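Local coordinates for protein mRNA export factor (Human herpesvirus 1, PDB 4YXP) that regulates viral gene expression as a homodimer, inhibiting host splicing and exporting viral intronless mRNAs from the nucleus, at residues A197-R202 with A213-G218. Sequence-based numbering, arbitrary orientation.
Sequences ARLANR and ATLGVG
R198 reaches from helix 188-204 to the backbone of the 3-10 turn that follows it and hydrogen-bonds two successive carbonyl oxygens. R198 NE donates to T214 O at 2.9 Å. This bond is nearly straight (171°), and the oxygen lies in the guanidinium plane. R198 NH2 donates to A213 O at 3.0 Å. That bond is more bent (143°), and the donor stands above the carbonyl plane. G216 N reaches A213 O from the opposite face, so two donors grip this oxygen. The G216 bond closes a type I turn over A213-G216, and R198 binds its first two carbonyl oxygens. The bend of the R198 chain at chi3 (64°) turns the guanidinium edge toward both carbonyls. Its NH1 is hydrogen-bonded to R180 O, so all three nitrogens are used in this buried setting.

The apolar part centres on the T214 methyl. T214 CG2, anti to the backbone N, points at the helix and packs against R202 CG at 3.6 Å. R198 CB lies 3.9 Å from T214 CG2. The methyl also sits over one face of the R202 guanidinium. T214 OG1 is hydrogen-bonded to D211 O, within the same loop. Beside this, L199 CD1 meets L215 CD2 at 4.2 Å.

The contact lies within the CHC2-type zinc-finger region but away from the zinc ligands. It ties helix 188-204 to the loop leading to helix 230-241. L199 also packs on helices 112-132 and 146-167, and L215 on L136, in the loop after helix 112-132.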
ATOM      1  N   ALA B 197      -7.156   3.558  13.067  1.00 24.79           N
ATOM      2  CA  ALA B 197      -7.410   2.154  13.380  1.00 25.04           C
ATOM      3  C   ALA B 197      -8.711   2.002  14.166  1.00 25.35           C
ATOM      4  O   ALA B 197      -9.487   1.077  13.922  1.00 25.13           O
ATOM      5  CB  ALA B 197      -6.251   1.557  14.161  1.00 24.46           C
ATOM      6  N   ARG B 198      -8.940   2.907  15.112  1.00 25.94           N
ATOM      7  CA  ARG B 198     -10.162   2.880  15.907  1.00 26.20           C
ATOM      8  C   ARG B 198     -11.372   3.111  15.010  1.00 26.17           C
ATOM      9  O   ARG B 198     -12.350   2.376  15.079  1.00 26.30           O
ATOM     10  CB  ARG B 198     -10.116   3.932  17.018  1.00 26.34           C
ATOM     11  CG  ARG B 198      -9.219   3.554  18.186  1.00 26.19           C
ATOM     12  CD  ARG B 198      -8.975   4.732  19.125  1.00 26.18           C
ATOM     13  NE  ARG B 198     -10.191   5.217  19.777  1.00 26.98           N
ATOM     14  CZ  ARG B 198     -10.665   4.764  20.935  1.00 28.76           C
ATOM     15  NH1 ARG B 198     -10.044   3.789  21.587  1.00 29.57           N
ATOM     16  NH2 ARG B 198     -11.774   5.285  21.447  1.00 29.41           N
ATOM     17  N   LEU B 199     -11.294   4.132  14.163  1.00 25.18           N
ATOM     18  CA  LEU B 199     -12.397   4.459  13.270  1.00 25.36           C
ATOM     19  C   LEU B 199     -12.657   3.304  12.298  1.00 23.75           C
ATOM     20  O   LEU B 199     -13.799   2.901  12.100  1.00 22.39           O
ATOM     21  CB  LEU B 199     -12.102   5.754  12.509  1.00 25.33           C
ATOM     22  CG  LEU B 199     -13.222   6.327  11.639  1.00 26.73           C
ATOM     23  CD1 LEU B 199     -14.483   6.588  12.459  1.00 27.14           C
ATOM     24  CD2 LEU B 199     -12.763   7.609  10.964  1.00 27.91           C
ATOM     25  N   ALA B 200     -11.596   2.763  11.705  1.00 23.14           N
ATOM     26  CA  ALA B 200     -11.738   1.647  10.774  1.00 23.78           C
ATOM     27  C   ALA B 200     -12.376   0.441  11.457  1.00 26.66           C
ATOM     28  O   ALA B 200     -13.182  -0.273  10.855  1.00 29.67           O
ATOM     29  CB  ALA B 200     -10.386   1.266  10.185  1.00 23.10           C
ATOM     30  N   ASN B 201     -12.019   0.219  12.717  1.00 27.43           N
ATOM     31  CA  ASN B 201     -12.553  -0.906  13.475  1.00 29.66           C
ATOM     32  C   ASN B 201     -14.067  -0.794  13.639  1.00 30.06           C
ATOM     33  O   ASN B 201     -14.787  -1.767  13.436  1.00 30.24           O
ATOM     34  CB  ASN B 201     -11.886  -1.000  14.849  1.00 30.53           C
ATOM     35  CG  ASN B 201     -12.501  -2.078  15.721  1.00 31.65           C
ATOM     36  OD1 ASN B 201     -13.325  -1.796  16.595  1.00 32.43           O
ATOM     37  ND2 ASN B 201     -12.109  -3.323  15.484  1.00 31.57           N
ATOM     38  N   ARG B 202     -14.547   0.390  14.005  1.00 29.47           N
ATOM     39  CA  ARG B 202     -15.981   0.595  14.195  1.00 31.64           C
ATOM     40  C   ARG B 202     -16.724   0.432  12.872  1.00 29.73           C
ATOM     41  O   ARG B 202     -17.845  -0.077  12.839  1.00 30.12           O
ATOM     42  CB  ARG B 202     -16.268   1.978  14.781  1.00 37.44           C
ATOM     43  CG  ARG B 202     -15.516   2.300  16.061  1.00 45.61           C
ATOM     44  CD  ARG B 202     -15.860   1.356  17.198  1.00 54.99           C
ATOM     45  NE  ARG B 202     -15.241   1.793  18.448  1.00 62.75           N
ATOM     46  CZ  ARG B 202     -13.959   1.612  18.757  1.00 67.30           C
ATOM     47  NH1 ARG B 202     -13.144   0.994  17.910  1.00 67.64           N
ATOM     48  NH2 ARG B 202     -13.489   2.051  19.917  1.00 69.34           N
ATOM     49  N   ALA B 213     -16.496   9.168  20.824  1.00 32.14           N
ATOM     50  CA  ALA B 213     -15.382   8.741  21.668  1.00 32.40           C
ATOM     51  C   ALA B 213     -14.346   7.964  20.858  1.00 30.60           C
ATOM     52  O   ALA B 213     -13.173   7.898  21.232  1.00 29.99           O
ATOM     53  CB  ALA B 213     -15.892   7.896  22.830  1.00 32.98           C
ATOM     54  N   THR B 214     -14.788   7.377  19.750  1.00 29.47           N
ATOM     55  CA  THR B 214     -13.895   6.680  18.836  1.00 29.72           C
ATOM     56  C   THR B 214     -12.765   7.604  18.381  1.00 28.77           C
ATOM     57  O   THR B 214     -11.626   7.168  18.213  1.00 28.51           O
ATOM     58  CB  THR B 214     -14.657   6.157  17.601  1.00 29.60           C
ATOM     59  OG1 THR B 214     -15.751   5.329  18.022  1.00 29.82           O
ATOM     60  CG2 THR B 214     -13.735   5.349  16.688  1.00 29.81           C
ATOM     61  N   LEU B 215     -13.090   8.879  18.187  1.00 28.28           N
ATOM     62  CA  LEU B 215     -12.115   9.873  17.747  1.00 28.78           C
ATOM     63  C   LEU B 215     -11.504  10.643  18.917  1.00 28.06           C
ATOM     64  O   LEU B 215     -10.835  11.659  18.717  1.00 28.60           O
ATOM     65  CB  LEU B 215     -12.762  10.867  16.773  1.00 31.86           C
ATOM     66  CG  LEU B 215     -13.168  10.403  15.366  1.00 34.04           C
ATOM     67  CD1 LEU B 215     -12.038   9.651  14.669  1.00 33.31           C
ATOM     68  CD2 LEU B 215     -14.429   9.558  15.401  1.00 36.60           C
ATOM     69  N   GLY B 216     -11.736  10.168  20.137  1.00 26.70           N
ATOM     70  CA  GLY B 216     -11.171  10.800  21.316  1.00 27.57           C
ATOM     71  C   GLY B 216     -11.932  12.026  21.780  1.00 28.26           C
ATOM     72  O   GLY B 216     -11.394  12.861  22.506  1.00 28.19           O
ATOM     73  N   VAL B 217     -13.190  12.126  21.359  1.00 28.72           N
ATOM     74  CA  VAL B 217     -14.017  13.288  21.658  1.00 30.59           C
ATOM     75  C   VAL B 217     -15.084  12.918  22.680  1.00 33.04           C
ATOM     76  O   VAL B 217     -15.899  12.025  22.443  1.00 32.59           O
ATOM     77  CB  VAL B 217     -14.657  13.851  20.369  1.00 30.11           C
ATOM     78  CG1 VAL B 217     -15.617  14.997  20.681  1.00 31.16           C
ATOM     79  CG2 VAL B 217     -13.572  14.319  19.409  1.00 29.71           C
ATOM     80  N   GLY B 218     -15.072  13.610  23.816  1.00 35.66           N
ATOM     81  CA  GLY B 218     -16.043  13.375  24.868  1.00 38.22           C
ATOM     82  C   GLY B 218     -17.345  14.122  24.647  1.00 39.37           C
ATOM     83  O   GLY B 218     -17.496  14.865  23.677  1.00 37.79           O
TER